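Local coordinates for gamma-glutamyl-gamma-aminobutyrate hydrolase PuuD (Escherichia coli, PDB 6VTV), which hydrolyses the gamma-glutamyl linkage of gamma-glutamyl-gamma-aminobutyrate, releasing 4-aminobutanoate and glutamate in the last step of putrescine degradation, at residues G15-R20 against D97-A102. Numbering follows the deposited sequence.
Sequences GVVMCR and DLLSMA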
ATOM      1  N   GLY B  15       9.099   2.246  -4.821  1.00 25.30           N
ATOM      2  CA  GLY B  15       7.864   2.920  -4.477  1.00 19.01           C
ATOM      3  C   GLY B  15       6.785   2.656  -5.508  1.00 19.73           C
ATOM      4  O   GLY B  15       6.985   2.915  -6.697  1.00 17.88           O
ATOM      5  N   VAL B  16       5.639   2.141  -5.072  1.00 20.02           N
ATOM      6  CA  VAL B  16       4.561   1.738  -5.967  1.00 18.49           C
ATOM      7  C   VAL B  16       3.371   2.659  -5.737  1.00 20.89           C
ATOM      8  O   VAL B  16       2.808   2.696  -4.635  1.00 20.35           O
ATOM      9  CB  VAL B  16       4.169   0.268  -5.756  1.00 22.12           C
ATOM     10  CG1 VAL B  16       3.300  -0.206  -6.901  1.00 21.11           C
ATOM     11  CG2 VAL B  16       5.411  -0.598  -5.634  1.00 20.88           C
ATOM     12  N   VAL B  17       2.986   3.395  -6.780  1.00 19.17           N
ATOM     13  CA  VAL B  17       1.853   4.306  -6.688  1.00 20.33           C
ATOM     14  C   VAL B  17       0.562   3.506  -6.612  1.00 20.82           C
ATOM     15  O   VAL B  17       0.323   2.596  -7.417  1.00 20.43           O
ATOM     16  CB  VAL B  17       1.846   5.275  -7.880  1.00 22.65           C
ATOM     17  CG1 VAL B  17       0.520   6.019  -7.960  1.00 27.25           C
ATOM     18  CG2 VAL B  17       3.002   6.258  -7.765  1.00 20.55           C
ATOM     19  N   MET B  18      -0.282   3.844  -5.643  1.00 25.68           N
ATOM     20  CA  MET B  18      -1.525   3.127  -5.418  1.00 25.44           C
ATOM     21  C   MET B  18      -2.677   3.777  -6.181  1.00 22.63           C
ATOM     22  O   MET B  18      -2.552   4.863  -6.750  1.00 24.79           O
ATOM     23  CB  MET B  18      -1.839   3.073  -3.924  1.00 23.42           C
ATOM     24  CG  MET B  18      -0.685   2.580  -3.071  1.00 24.19           C
ATOM     25  SD  MET B  18      -1.074   2.630  -1.314  1.00 28.50           S
ATOM     26  CE  MET B  18      -2.179   1.233  -1.205  1.00 20.02           C
ATOM     27  N   CYS B  19      -3.815   3.086  -6.188  1.00 19.17           N
ATOM     28  CA  CYS B  19      -5.048   3.576  -6.785  1.00 22.62           C
ATOM     29  C   CYS B  19      -6.124   3.706  -5.715  1.00 25.44           C
ATOM     30  O   CYS B  19      -6.048   3.089  -4.648  1.00 28.30           O
ATOM     31  CB  CYS B  19      -5.545   2.648  -7.905  1.00 28.08           C
ATOM     32  SG  CYS B  19      -4.373   2.357  -9.238  1.00 31.18           S
ATOM     33  N   ARG B  20      -7.138   4.510  -6.015  1.00 26.55           N
ATOM     34  CA  ARG B  20      -8.232   4.759  -5.086  1.00 27.47           C
ATOM     35  C   ARG B  20      -9.445   3.917  -5.454  1.00 25.96           C
ATOM     36  O   ARG B  20      -9.806   3.800  -6.630  1.00 25.68           O
ATOM     37  CB  ARG B  20      -8.619   6.240  -5.076  1.00 28.00           C
ATOM     38  CG  ARG B  20      -9.605   6.635  -3.980  1.00 36.17           C
ATOM     39  CD  ARG B  20      -9.543   8.134  -3.750  1.00 40.07           C
ATOM     40  NE  ARG B  20     -10.063   8.550  -2.453  1.00 35.72           N
ATOM     41  CZ  ARG B  20     -11.197   9.222  -2.291  1.00 35.34           C
ATOM     42  NH1 ARG B  20     -11.932   9.545  -3.347  1.00 38.18           N
ATOM     43  NH2 ARG B  20     -11.597   9.573  -1.078  1.00 39.93           N
ATOM     44  N   ASP B  97      -3.632  10.796 -10.125  1.00 28.08           N
ATOM     45  CA  ASP B  97      -3.096  11.789 -11.049  1.00 24.86           C
ATOM     46  C   ASP B  97      -2.149  12.744 -10.334  1.00 24.83           C
ATOM     47  O   ASP B  97      -1.040  13.014 -10.807  1.00 25.68           O
ATOM     48  CB  ASP B  97      -4.238  12.573 -11.699  1.00 25.09           C
ATOM     49  CG  ASP B  97      -4.926  11.804 -12.805  1.00 28.85           C
ATOM     50  OD1 ASP B  97      -4.497  10.670 -13.110  1.00 27.95           O
ATOM     51  OD2 ASP B  97      -5.902  12.339 -13.372  1.00 25.87           O
ATOM     52  N   LEU B  98      -2.579  13.261  -9.181  1.00 25.60           N
ATOM     53  CA  LEU B  98      -1.756  14.197  -8.423  1.00 27.86           C
ATOM     54  C   LEU B  98      -0.432  13.561  -8.015  1.00 31.91           C
ATOM     55  O   LEU B  98       0.640  14.144  -8.218  1.00 24.04           O
ATOM     56  CB  LEU B  98      -2.524  14.679  -7.194  1.00 27.09           C
ATOM     57  CG  LEU B  98      -2.094  16.007  -6.577  1.00 33.66           C
ATOM     58  CD1 LEU B  98      -2.363  17.164  -7.529  1.00 34.66           C
ATOM     59  CD2 LEU B  98      -2.808  16.215  -5.249  1.00 37.98           C
ATOM     60  N   LEU B  99      -0.489  12.357  -7.439  1.00 26.23           N
ATOM     61  CA  LEU B  99       0.729  11.691  -6.990  1.00 23.56           C
ATOM     62  C   LEU B  99       1.607  11.279  -8.166  1.00 23.91           C
ATOM     63  O   LEU B  99       2.833  11.432  -8.115  1.00 24.28           O
ATOM     64  CB  LEU B  99       0.378  10.475  -6.131  1.00 24.13           C
ATOM     65  CG  LEU B  99       1.563   9.639  -5.639  1.00 27.76           C
ATOM     66  CD1 LEU B  99       2.484  10.474  -4.761  1.00 26.22           C
ATOM     67  CD2 LEU B  99       1.091   8.391  -4.899  1.00 25.34           C
ATOM     68  N   SER B 100       0.997  10.757  -9.234  1.00 25.61           N
ATOM     69  CA  SER B 100       1.772  10.288 -10.380  1.00 25.46           C
ATOM     70  C   SER B 100       2.534  11.431 -11.037  1.00 25.64           C
ATOM     71  O   SER B 100       3.731  11.311 -11.319  1.00 24.31           O
ATOM     72  CB  SER B 100       0.851   9.610 -11.393  1.00 31.82           C
ATOM     73  OG  SER B 100       0.315   8.408 -10.869  1.00 41.22           O
ATOM     74  N   MET B 101       1.852  12.551 -11.296  1.00 23.87           N
ATOM     75  CA  MET B 101       2.519  13.691 -11.915  1.00 29.17           C
ATOM     76  C   MET B 101       3.660  14.201 -11.045  1.00 30.69           C
ATOM     77  O   MET B 101       4.745  14.512 -11.550  1.00 31.92           O
ATOM     78  CB  MET B 101       1.514  14.813 -12.188  1.00 30.82           C
ATOM     79  CG  MET B 101       0.422  14.457 -13.185  1.00 35.71           C
ATOM     80  SD  MET B 101       1.059  13.946 -14.791  1.00 35.72           S
ATOM     81  CE  MET B 101       0.400  12.285 -14.898  1.00 35.53           C
ATOM     82  N   ALA B 102       3.439  14.281  -9.732  1.00 26.04           N
ATOM     83  CA  ALA B 102       4.464  14.818  -8.844  1.00 25.04           C
ATOM     84  C   ALA B 102       5.667  13.886  -8.758  1.00 24.68           C
ATOM     85  O   ALA B 102       6.817  14.335  -8.821  1.00 25.86           O
ATOM     86  CB  ALA B 102       3.875  15.071  -7.455  1.00 26.47           C
TER
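Val-17 of strand 13-23 points its side chain at helix 94-109 and meets Leu-99 and Ser-100 there, a strand-to-helix packing in the layered alpha/beta core of a class I glutamine amidotransferase-like domain. The strand runs parallel to strand 68-71, with Val-17 joined to Tyr-70 by backbone hydrogen bonding, and the helix lies over one face of this sheet. Val-17 and Leu-99 approach tip to tip: CG1 of Val-17 stands 3.9 Å from CD2 of Leu-99. The same leucine methyl also borders the other branch, with CD2 of Leu-99 4.1 Å from CG2 of Val-17, and so faces the whole fork of the valine. The extended first torsion of Leu-99, with CG opposite the backbone N (chi1 177°), carries its branched end out from the helix toward the strand, and the second torsion sets CD2, rather than CD1, anti to CA at the leading end. A beta-branched valine suits a strand; it is short and the leucine longer, so Leu-99 spans much of the distance between the two backbones, whose closest alpha carbons, CA of Val-17 and CA of Ser-100, are 7.0 Å apart. Arg-96 and Ile-103, one helical turn to either side of these residues, also touch Val-17.

Ser-100 adds a small polar group to this buried, mainly apolar boundary. Its OG has two hydrogen-bond partners, OE2 of Glu-123 and the backbone O of Arg-96, one turn back, so a polar atom inside the core is provided for within the fold. The small serine is consistent with the close approach of the strand here, and the contact it makes with Val-17 is van der Waals packing against a methyl group: OG of Ser-100 lies 3.8 Å from CG1 of Val-17.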